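Local coordinates for protein methyltransferase type 12 (Clostridium thermocellum, PDB 3JWG) that probably transfers a methyl group from S-adenosyl-L-methionine to the 2'-hydroxyl of the 3'-terminal nucleotide of small RNAs, as the methyltransferase domain of bacterial Hen1, at residues A[77-80]-A[81-84]; A[63-66]-A[67-70]; A[193-196]-A[197-200]; A[164-168]-A[169-173]. All coordinates share one frame; numbering follows the deposited sequence.

Contact 1. Residues A[77-80]-A[81-84]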
loop_
_atom_site.group_PDB
_atom_site.type_symbol
_atom_site.label_atom_id
_atom_site.label_comp_id
_atom_site.label_asym_id
_atom_site.label_seq_id
_atom_site.Cartn_x
_atom_site.Cartn_y
_atom_site.Cartn_z
ATOM N N ARG A 77 1.561 -24.163 5.978
ATOM C CA ARG A 77 1.179 -24.810 7.231
ATOM C C ARG A 77 -0.227 -24.398 7.646
ATOM O O ARG A 77 -0.831 -25.006 8.530
ATOM C CB ARG A 77 2.156 -24.439 8.347
ATOM C CG ARG A 77 3.571 -24.939 8.135
ATOM C CD ARG A 77 4.487 -24.419 9.230
ATOM N NE ARG A 77 5.857 -24.899 9.079
ATOM C CZ ARG A 77 6.860 -24.551 9.879
ATOM N NH1 ARG A 77 6.645 -23.718 10.890
ATOM N NH2 ARG A 77 8.076 -25.042 9.673
ATOM N N LEU A 78 -0.739 -23.353 7.012
ATOM C CA LEU A 78 -2.076 -22.868 7.319
ATOM C C LEU A 78 -3.129 -23.896 6.934
ATOM O O LEU A 78 -2.936 -24.684 6.011
ATOM C CB LEU A 78 -2.357 -21.559 6.570
ATOM C CG LEU A 78 -1.926 -20.234 7.211
ATOM C CD1 LEU A 78 -2.718 -20.003 8.486
ATOM C CD2 LEU A 78 -0.446 -20.255 7.507
ATOM N N PRO A 79 -4.259 -23.905 7.653
ATOM C CA PRO A 79 -5.330 -24.854 7.343
ATOM C C PRO A 79 -5.768 -24.625 5.898
ATOM O O PRO A 79 -5.572 -23.538 5.348
ATOM C CB PRO A 79 -6.419 -24.479 8.344
ATOM C CG PRO A 79 -5.632 -23.979 9.519
ATOM C CD PRO A 79 -4.581 -23.123 8.861
ATOM N N GLU A 80 -6.358 -25.645 5.291
ATOM C CA GLU A 80 -6.813 -25.564 3.911
ATOM C C GLU A 80 -7.677 -24.338 3.610
ATOM O O GLU A 80 -7.462 -23.663 2.606
ATOM C CB GLU A 80 -7.584 -26.833 3.551
ATOM C CG GLU A 80 -7.998 -26.919 2.098
ATOM C CD GLU A 80 -8.600 -28.269 1.757
ATOM O OE1 GLU A 80 -9.622 -28.639 2.375
ATOM O OE2 GLU A 80 -8.046 -28.960 0.877
ATOM N N MET A 81 -8.649 -24.053 4.472
ATOM C CA MET A 81 -9.536 -22.908 4.259
ATOM C C MET A 81 -8.764 -21.591 4.232
ATOM O O MET A 81 -9.093 -20.688 3.466
ATOM C CB MET A 81 -10.613 -22.834 5.355
ATOM C CG MET A 81 -10.122 -22.260 6.683
ATOM S SD MET A 81 -11.435 -21.990 7.910
ATOM C CE MET A 81 -12.126 -20.420 7.357
ATOM N N GLN A 82 -7.739 -21.484 5.070
ATOM C CA GLN A 82 -6.935 -20.266 5.139
ATOM C C GLN A 82 -6.005 -20.139 3.943
ATOM O O GLN A 82 -5.780 -19.040 3.434
ATOM C CB GLN A 82 -6.126 -20.239 6.438
ATOM C CG GLN A 82 -7.000 -20.237 7.677
ATOM C CD GLN A 82 -7.916 -19.031 7.730
ATOM O OE1 GLN A 82 -9.118 -19.156 7.971
ATOM N NE2 GLN A 82 -7.350 -17.854 7.508
ATOM N N ARG A 83 -5.471 -21.266 3.491
ATOM C CA ARG A 83 -4.572 -21.265 2.347
ATOM C C ARG A 83 -5.273 -20.762 1.081
ATOM O O ARG A 83 -4.661 -20.090 0.248
ATOM C CB ARG A 83 -4.036 -22.674 2.096
ATOM C CG ARG A 83 -3.137 -22.770 0.879
ATOM C CD ARG A 83 -1.793 -22.125 1.159
ATOM N NE ARG A 83 -0.944 -22.027 -0.027
ATOM C CZ ARG A 83 -1.138 -21.168 -1.023
ATOM N NH1 ARG A 83 -2.159 -20.319 -0.987
ATOM N NH2 ARG A 83 -0.303 -21.150 -2.055
ATOM N N LYS A 84 -6.552 -21.095 0.940
ATOM C CA LYS A 84 -7.325 -20.690 -0.231
ATOM C C LYS A 84 -7.631 -19.194 -0.285
ATOM O O LYS A 84 -8.046 -18.676 -1.323
ATOM C CB LYS A 84 -8.631 -21.485 -0.290
ATOM C CG LYS A 84 -8.416 -22.983 -0.485
ATOM C CD LYS A 84 -9.722 -23.767 -0.393
ATOM C CE LYS A 84 -9.468 -25.265 -0.539
ATOM N NZ LYS A 84 -10.724 -26.066 -0.462
#

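Contact 2. Residues A[63-66]-A[67-70]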
loop_
_atom_site.group_PDB
_atom_site.type_symbol
_atom_site.label_atom_id
_atom_site.label_comp_id
_atom_site.label_asym_id
_atom_site.label_seq_id
_atom_site.Cartn_x
_atom_site.Cartn_y
_atom_site.Cartn_z
ATOM N N TYR A 63 11.823 -11.636 -6.053
ATOM C CA TYR A 63 11.584 -13.058 -5.842
ATOM C C TYR A 63 11.993 -13.431 -4.420
ATOM O O TYR A 63 11.279 -14.147 -3.715
ATOM C CB TYR A 63 12.409 -13.881 -6.833
ATOM C CG TYR A 63 12.468 -15.353 -6.498
ATOM C CD1 TYR A 63 11.395 -16.198 -6.781
ATOM C CD2 TYR A 63 13.589 -15.899 -5.871
ATOM C CE1 TYR A 63 11.435 -17.553 -6.448
ATOM C CE2 TYR A 63 13.640 -17.250 -5.531
ATOM C CZ TYR A 63 12.561 -18.071 -5.822
ATOM O OH TYR A 63 12.607 -19.405 -5.477
ATOM N N SER A 64 13.155 -12.936 -4.012
ATOM C CA SER A 64 13.689 -13.202 -2.683
ATOM C C SER A 64 12.744 -12.740 -1.575
ATOM O O SER A 64 12.534 -13.447 -0.587
ATOM C CB SER A 64 15.042 -12.508 -2.522
ATOM O OG SER A 64 15.553 -12.719 -1.221
ATOM N N VAL A 65 12.183 -11.548 -1.739
ATOM C CA VAL A 65 11.261 -11.002 -0.749
ATOM C C VAL A 65 10.025 -11.884 -0.610
ATOM O O VAL A 65 9.623 -12.235 0.498
ATOM C CB VAL A 65 10.806 -9.581 -1.130
ATOM C CG1 VAL A 65 9.838 -9.051 -0.081
ATOM C CG2 VAL A 65 12.015 -8.660 -1.250
ATOM N N LEU A 66 9.425 -12.237 -1.742
ATOM C CA LEU A 66 8.237 -13.078 -1.736
ATOM C C LEU A 66 8.510 -14.409 -1.054
ATOM O O LEU A 66 7.633 -14.970 -0.397
ATOM C CB LEU A 66 7.744 -13.306 -3.167
ATOM C CG LEU A 66 7.089 -12.077 -3.804
ATOM C CD1 LEU A 66 6.812 -12.336 -5.272
ATOM C CD2 LEU A 66 5.798 -11.752 -3.062
ATOM N N GLU A 67 9.737 -14.902 -1.200
ATOM C CA GLU A 67 10.135 -16.164 -0.590
ATOM C C GLU A 67 10.188 -15.986 0.926
ATOM O O GLU A 67 9.848 -16.890 1.687
ATOM C CB GLU A 67 11.507 -16.585 -1.121
ATOM C CG GLU A 67 11.719 -18.085 -1.155
ATOM C CD GLU A 67 10.663 -18.798 -1.981
ATOM O OE1 GLU A 67 10.436 -18.389 -3.140
ATOM O OE2 GLU A 67 10.063 -19.770 -1.474
ATOM N N ARG A 68 10.615 -14.807 1.359
ATOM C CA ARG A 68 10.693 -14.502 2.779
ATOM C C ARG A 68 9.282 -14.335 3.321
ATOM O O ARG A 68 8.985 -14.747 4.440
ATOM C CB ARG A 68 11.476 -13.209 3.000
ATOM C CG ARG A 68 12.908 -13.264 2.513
ATOM C CD ARG A 68 13.500 -11.868 2.464
ATOM N NE ARG A 68 14.871 -11.868 1.966
ATOM C CZ ARG A 68 15.553 -10.766 1.669
ATOM N NH1 ARG A 68 14.984 -9.576 1.817
ATOM N NH2 ARG A 68 16.801 -10.854 1.227
ATOM N N ALA A 69 8.416 -13.722 2.520
ATOM C CA ALA A 69 7.035 -13.507 2.928
ATOM C C ALA A 69 6.360 -14.846 3.191
ATOM O O ALA A 69 5.790 -15.059 4.259
ATOM C CB ALA A 69 6.276 -12.737 1.848
ATOM N N LYS A 70 6.432 -15.754 2.222
ATOM C CA LYS A 70 5.802 -17.059 2.386
ATOM C C LYS A 70 6.353 -17.811 3.593
ATOM O O LYS A 70 5.632 -18.565 4.241
ATOM C CB LYS A 70 5.948 -17.895 1.107
ATOM C CG LYS A 70 7.333 -17.914 0.499
ATOM C CD LYS A 70 7.332 -18.673 -0.827
ATOM C CE LYS A 70 6.379 -18.040 -1.837
ATOM N NZ LYS A 70 6.396 -18.740 -3.155
#

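Contact 3. Residues A[193-196]-A[197-200]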
loop_
_atom_site.group_PDB
_atom_site.type_symbol
_atom_site.label_atom_id
_atom_site.label_comp_id
_atom_site.label_asym_id
_atom_site.label_seq_id
_atom_site.Cartn_x
_atom_site.Cartn_y
_atom_site.Cartn_z
ATOM N N GLU A 193 0.719 10.136 15.755
ATOM C CA GLU A 193 0.525 11.376 16.494
ATOM C C GLU A 193 1.104 12.561 15.732
ATOM O O GLU A 193 2.189 12.471 15.158
ATOM C CB GLU A 193 1.169 11.254 17.879
ATOM C CG GLU A 193 2.548 10.617 17.865
ATOM C CD GLU A 193 3.026 10.232 19.253
ATOM O OE1 GLU A 193 3.198 11.137 20.100
ATOM O OE2 GLU A 193 3.226 9.022 19.497
ATOM N N ILE A 194 0.365 13.667 15.725
ATOM C CA ILE A 194 0.787 14.879 15.031
ATOM C C ILE A 194 1.784 15.683 15.861
ATOM O O ILE A 194 1.554 15.945 17.045
ATOM C CB ILE A 194 -0.421 15.777 14.704
ATOM C CG1 ILE A 194 -1.454 14.980 13.904
ATOM C CG2 ILE A 194 0.035 16.994 13.912
ATOM C CD1 ILE A 194 -2.699 15.765 13.542
ATOM N N ASP A 195 2.889 16.072 15.231
ATOM C CA ASP A 195 3.931 16.841 15.901
ATOM C C ASP A 195 3.824 18.328 15.574
ATOM O O ASP A 195 4.754 18.935 15.037
ATOM C CB ASP A 195 5.310 16.304 15.502
ATOM C CG ASP A 195 6.449 17.052 16.175
ATOM O OD1 ASP A 195 6.348 17.326 17.391
ATOM O OD2 ASP A 195 7.448 17.356 15.489
ATOM N N ASP A 196 2.671 18.903 15.901
ATOM C CA ASP A 196 2.400 20.317 15.675
ATOM C C ASP A 196 2.522 20.784 14.228
ATOM O O ASP A 196 1.585 20.637 13.441
ATOM C CB ASP A 196 3.305 21.172 16.571
ATOM C CG ASP A 196 2.920 21.087 18.035
ATOM O OD1 ASP A 196 1.748 21.379 18.357
ATOM O OD2 ASP A 196 3.785 20.728 18.863
ATOM N N GLU A 197 3.673 21.353 13.879
ATOM C CA GLU A 197 3.887 21.865 12.530
ATOM C C GLU A 197 4.538 20.856 11.593
ATOM O O GLU A 197 4.441 20.986 10.372
ATOM C CB GLU A 197 4.748 23.126 12.585
ATOM C CG GLU A 197 6.218 22.861 12.863
ATOM C CD GLU A 197 6.993 24.131 13.134
ATOM O OE1 GLU A 197 6.805 24.713 14.220
ATOM O OE2 GLU A 197 7.784 24.549 12.263
ATOM N N PHE A 198 5.199 19.852 12.157
ATOM C CA PHE A 198 5.870 18.845 11.348
ATOM C C PHE A 198 4.936 17.727 10.881
ATOM O O PHE A 198 5.319 16.902 10.054
ATOM C CB PHE A 198 7.040 18.243 12.120
ATOM C CG PHE A 198 8.054 19.259 12.571
ATOM C CD1 PHE A 198 7.957 19.854 13.831
ATOM C CD2 PHE A 198 9.102 19.629 11.734
ATOM C CE1 PHE A 198 8.893 20.802 14.250
ATOM C CE2 PHE A 198 10.044 20.576 12.142
ATOM C CZ PHE A 198 9.939 21.162 13.402
ATOM N N GLY A 199 3.718 17.710 11.415
ATOM C CA GLY A 199 2.755 16.690 11.036
ATOM C C GLY A 199 3.037 15.336 11.656
ATOM O O GLY A 199 3.833 15.223 12.588
ATOM N N SER A 200 2.377 14.302 11.140
ATOM C CA SER A 200 2.559 12.944 11.640
ATOM C C SER A 200 3.648 12.261 10.822
ATOM O O SER A 200 4.035 12.758 9.768
ATOM C CB SER A 200 1.240 12.166 11.539
ATOM O OG SER A 200 0.732 12.183 10.214
#

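Contact 4. Residues A[164-168]-A[169-173]. Unlike the reference sequence in segment 169-173: Gln172 (reference Glu).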
loop_
_atom_site.group_PDB
_atom_site.type_symbol
_atom_site.label_atom_id
_atom_site.label_comp_id
_atom_site.label_asym_id
_atom_site.label_seq_id
_atom_site.Cartn_x
_atom_site.Cartn_y
_atom_site.Cartn_z
ATOM N N PHE A 164 14.345 11.196 -0.171
ATOM C CA PHE A 164 13.400 10.693 -1.146
ATOM C C PHE A 164 11.975 10.536 -0.648
ATOM O O PHE A 164 11.097 10.096 -1.391
ATOM C CB PHE A 164 13.925 9.403 -1.765
ATOM C CG PHE A 164 14.805 9.645 -2.955
ATOM C CD1 PHE A 164 15.685 8.675 -3.410
ATOM C CD2 PHE A 164 14.740 10.861 -3.632
ATOM C CE1 PHE A 164 16.481 8.915 -4.519
ATOM C CE2 PHE A 164 15.529 11.107 -4.737
ATOM C CZ PHE A 164 16.399 10.137 -5.180
ATOM N N GLU A 165 11.743 10.914 0.603
ATOM C CA GLU A 165 10.390 10.873 1.140
ATOM C C GLU A 165 9.726 12.143 0.618
ATOM O O GLU A 165 10.402 13.132 0.311
ATOM C CB GLU A 165 10.397 10.877 2.667
ATOM C CG GLU A 165 11.202 9.741 3.245
ATOM C CD GLU A 165 11.107 9.641 4.747
ATOM O OE1 GLU A 165 10.910 10.677 5.419
ATOM O OE2 GLU A 165 11.256 8.513 5.258
ATOM N N TRP A 166 8.405 12.114 0.522
ATOM C CA TRP A 166 7.647 13.241 0.009
ATOM C C TRP A 166 7.102 14.096 1.130
ATOM O O TRP A 166 6.772 13.584 2.199
ATOM C CB TRP A 166 6.466 12.734 -0.818
ATOM C CG TRP A 166 6.826 11.906 -2.012
ATOM C CD1 TRP A 166 8.061 11.410 -2.340
ATOM C CD2 TRP A 166 5.932 11.476 -3.047
ATOM N NE1 TRP A 166 7.988 10.700 -3.520
ATOM C CE2 TRP A 166 6.693 10.725 -3.974
ATOM C CE3 TRP A 166 4.562 11.656 -3.281
ATOM C CZ2 TRP A 166 6.127 10.156 -5.117
ATOM C CZ3 TRP A 166 3.997 11.089 -4.421
ATOM C CH2 TRP A 166 4.782 10.347 -5.326
ATOM N N THR A 167 7.004 15.400 0.879
ATOM C CA THR A 167 6.441 16.312 1.871
ATOM C C THR A 167 4.930 16.141 1.751
ATOM O O THR A 167 4.444 15.478 0.832
ATOM C CB THR A 167 6.774 17.792 1.572
ATOM O OG1 THR A 167 6.266 18.141 0.278
ATOM C CG2 THR A 167 8.293 18.033 1.609
ATOM N N ARG A 168 4.185 16.731 2.677
ATOM C CA ARG A 168 2.734 16.626 2.625
ATOM C C ARG A 168 2.181 17.317 1.384
ATOM O O ARG A 168 1.224 16.844 0.770
ATOM C CB ARG A 168 2.129 17.211 3.902
ATOM C CG ARG A 168 2.363 16.326 5.121
ATOM C CD ARG A 168 2.015 17.048 6.419
ATOM N NE ARG A 168 2.887 18.198 6.643
ATOM C CZ ARG A 168 2.764 19.043 7.662
ATOM N NH1 ARG A 168 1.799 18.869 8.556
ATOM N NH2 ARG A 168 3.603 20.063 7.788
ATOM N N LYS A 169 2.793 18.436 1.002
ATOM C CA LYS A 169 2.350 19.173 -0.177
ATOM C C LYS A 169 2.623 18.370 -1.449
ATOM O O LYS A 169 1.811 18.346 -2.381
ATOM C CB LYS A 169 3.077 20.516 -0.264
ATOM C CG LYS A 169 2.738 21.314 -1.509
ATOM C CD LYS A 169 3.577 22.579 -1.599
ATOM C CE LYS A 169 3.232 23.365 -2.851
ATOM N NZ LYS A 169 1.788 23.728 -2.859
ATOM N N GLU A 170 3.777 17.718 -1.486
ATOM C CA GLU A 170 4.147 16.912 -2.640
ATOM C C GLU A 170 3.207 15.729 -2.791
ATOM O O GLU A 170 2.764 15.427 -3.889
ATOM C CB GLU A 170 5.583 16.413 -2.506
ATOM C CG GLU A 170 6.600 17.540 -2.529
ATOM C CD GLU A 170 8.016 17.044 -2.428
ATOM O OE1 GLU A 170 8.259 16.093 -1.655
ATOM O OE2 GLU A 170 8.892 17.619 -3.114
ATOM N N PHE A 171 2.898 15.063 -1.683
ATOM C CA PHE A 171 2.003 13.917 -1.751
ATOM C C PHE A 171 0.582 14.318 -2.140
ATOM O O PHE A 171 -0.039 13.690 -2.993
ATOM C CB PHE A 171 1.951 13.181 -0.413
ATOM C CG PHE A 171 1.034 11.977 -0.416
ATOM C CD1 PHE A 171 1.321 10.873 -1.210
ATOM C CD2 PHE A 171 -0.108 11.945 0.379
ATOM C CE1 PHE A 171 0.479 9.745 -1.213
ATOM C CE2 PHE A 171 -0.955 10.827 0.386
ATOM C CZ PHE A 171 -0.659 9.724 -0.413
ATOM N N GLN A 172 0.061 15.360 -1.506
ATOM C CA GLN A 172 -1.299 15.787 -1.803
ATOM C C GLN A 172 -1.442 16.312 -3.220
ATOM O O GLN A 172 -2.446 16.048 -3.883
ATOM C CB GLN A 172 -1.750 16.819 -0.771
ATOM C CG GLN A 172 -2.038 16.181 0.576
ATOM C CD GLN A 172 -2.220 17.191 1.684
ATOM O OE1 GLN A 172 -2.667 18.312 1.447
ATOM N NE2 GLN A 172 -1.883 16.795 2.905
ATOM N N THR A 173 -0.431 17.034 -3.698
ATOM C CA THR A 173 -0.458 17.558 -5.060
ATOM C C THR A 173 -0.484 16.377 -6.033
ATOM O O THR A 173 -1.253 16.361 -7.000
ATOM C CB THR A 173 0.788 18.421 -5.348
ATOM O OG1 THR A 173 0.809 19.536 -4.448
ATOM C CG2 THR A 173 0.766 18.931 -6.787
HETATM O O HOH W 1 10.781 15.275 -1.343
#

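Contact 1. Residues A[77-80]-A[81-84]
Glu80 and Lys84, one helical turn apart at the short helix 80-83, send their chains obliquely across each other. The glutamate leaves the helix with CG anti to its own N (chi1 -175°) and runs out extended, while the lysine, equally extended, passes along the carbonyl of Glu80, so that its CG lies 3.3 Å from Glu80 O. Between the two side chains the nearest approach is aliphatic: Glu80 CG lies 3.4 Å from Lys84 CE. The charged ends do not close up: the salt bridge from Glu80 OE1 to Lys84 NZ is long, at 4.0 Å.

On another side of the turn Pro79 and Gln82 lie side by side and point the same way, the ring carbon CD of Pro79 resting 3.9 Å from Gln82 CG. Leu78 reaches the same glutamine, its methyl CD1 4.0 Å from Gln82 CB, an aliphatic stem to pack on.

Pro79 occupies the N-cap position, where its lack of an N-H costs nothing. Its carbonyl takes Arg83 N at 2.9 Å, nearly along the C=O axis, and also a weak bond from Gln82 N. Lys84 N follows by binding Glu80 O. This helix start lies on the surface of the methyltransferase domain, just before strand 86-90. Glutamate suits the first turn, where its negative charge should interact well with the helix dipole; with so long a salt bridge, the backbone bonds and aliphatic contacts probably do most of the holding.

Contact 2. Residues A[63-66]-A[67-70]
Ser64 and Arg68 meet on the outer side of helix 63-73, where the arginine chain runs extended from CG to NE back along the preceding turn. Its CG passes 3.1 Å from Ser64 O, and the guanidinium then brings one face over the serine hydroxyl, with Arg68 NH2 3.3 Å from Ser64 OG. Because the oxygen sits above the flat group, the angles are too poor for a hydrogen bond.

Tyr63 and Glu67 form a second pair, side by side and pointing the same way, the tyrosine also touching Gln90 of strand 86-90. A bend at chi2 (57°) turns the carboxylate back toward the phenol, and OE1 of Glu67 stands 3.4 Å from Tyr63 CZ, with ring and carboxylate planes 43° apart.

The tight part is the helix backbone and its inner side. Ala69 N binds Val65 O at 2.8 Å, and Lys70 N reaches Leu66 O with an almost straight bond, 171° at the hydrogen. Ala69, small enough for the buried face, has its CB 3.4 Å from Leu66 O. Leu66 is buried too, and packs on Gln90 and on Asp60 of strand 55-60. The helix thus packs against the ends of these two strands, in the parallel part of the Rossmann-like mixed sheet. Apolar residues suit that side, whereas at Arg68 the serine probably contributes packing and polarity rather than a directional bond.

Contact 3. Residues A[193-196]-A[197-200]
The backbone folds back on itself in a type II' beta turn from Asp195 to Phe198, so that 193-196 and 197-200 run 169° apart in direction. Phe198 N closes the turn on Asp195 O at 3.1 Å, and Asp195 N binds Gly199 O at 2.9 Å; each donor stands well above the plane of the carbonyl it meets. Beyond them Ser200 CA makes a C-H...O contact with Glu193 O.

Across the turn Asp195 and Phe198 lie side by side, pointing the same way. With CG of Asp195 anti to its N (chi1 -179°), the carboxylate comes beside the phenyl group, OD2 3.0 Å from Phe198 CD1 and the two planes only 14° apart. OD2 is buried here and has no polar partner in the model, while Asp195 O sits at the ring edge, in plane. Glu197 CG lies over one face of the same ring, displaced toward its rim.

The turn joins the antiparallel strands 184-191 and 202-209, at one side of the mixed sheet of this methyltransferase fold. Asp196 takes the positive phi of the turn's first corner. Gly199 suits its place through its own positive phi (76°); Ile194 CG2 lies 4.0 Å from its CA. Asn142 ND2 ties the returning arm down by bonding both Phe198 O and Ser200 O, and the ring of Phe198 meets that of His148. Ser200 turns its hydroxyl to Thr202 O.

Contact 4. Residues A[164-168]-A[169-173]
Thr167 and Glu170 exchange bonds at the start of helix 168-182. The backbone N of Thr167 gives its hydrogen to Glu170 OE1 at 2.9 Å, almost straight (165°) and on the anti side of that oxygen; in return Glu170 N points at Thr167 OG1, 3.1 Å away, although the exact place of this hydroxyl is less sure. Threonine suits the N-cap because OG1, set between its own N and carbonyl carbon (chi1 59°), can face a first-turn N-H. Glutamate three residues on is long enough to reach back.

Beside the cap, Trp166 and Phe171 cross at about a right angle. The indole brings CE3 to the edge of the phenyl ring, 3.9 Å from Phe171 CD1, while Phe171 CA lies at the edge of the indole, in its plane.

A second shell fixes these groups. A water donates to both Glu165 O and Glu170 OE1, giving this carboxylate oxygen two donors. Trp166 packs edge-to-face on Trp174 and pairs by backbone bonds with Lys143; Phe171 is buried against Val138 and Thr140 of strand 135-141. The backbone O of Arg168 accepts from Gln172 N at 3.0 Å, while its guanidinium is held by a salt bridge to Glu144. Further along, Lys169 O accepts both the N and the OG1 of Thr173, from opposite faces. The reciprocal pair of Thr167 and Glu170 is the classic capping box of a helix N-terminus.

The four contacts fall into two groups. Contacts 1 and 2 lie on successive helices of the methyltransferase domain, 18 Å between centres and about 7 Å at the nearest atoms, without touching. Contacts 3 and 4 lie 15 Å apart by centres and do touch: Arg168 NH2, from the helix start of contact 4, probably bonds Glu197 O of the turn in contact 3 at 2.9 Å. Contacts 1 and 4 sit on opposite sides of the chain's centre, their centres 40 Å apart. The magnesium ion, at Gly37 and Ile109, is about 9 Å from the side chain of Val65 in contact 2 and about 13 Å from that of Phe171 in contact 4; contacts 1 and 3 lie away from it.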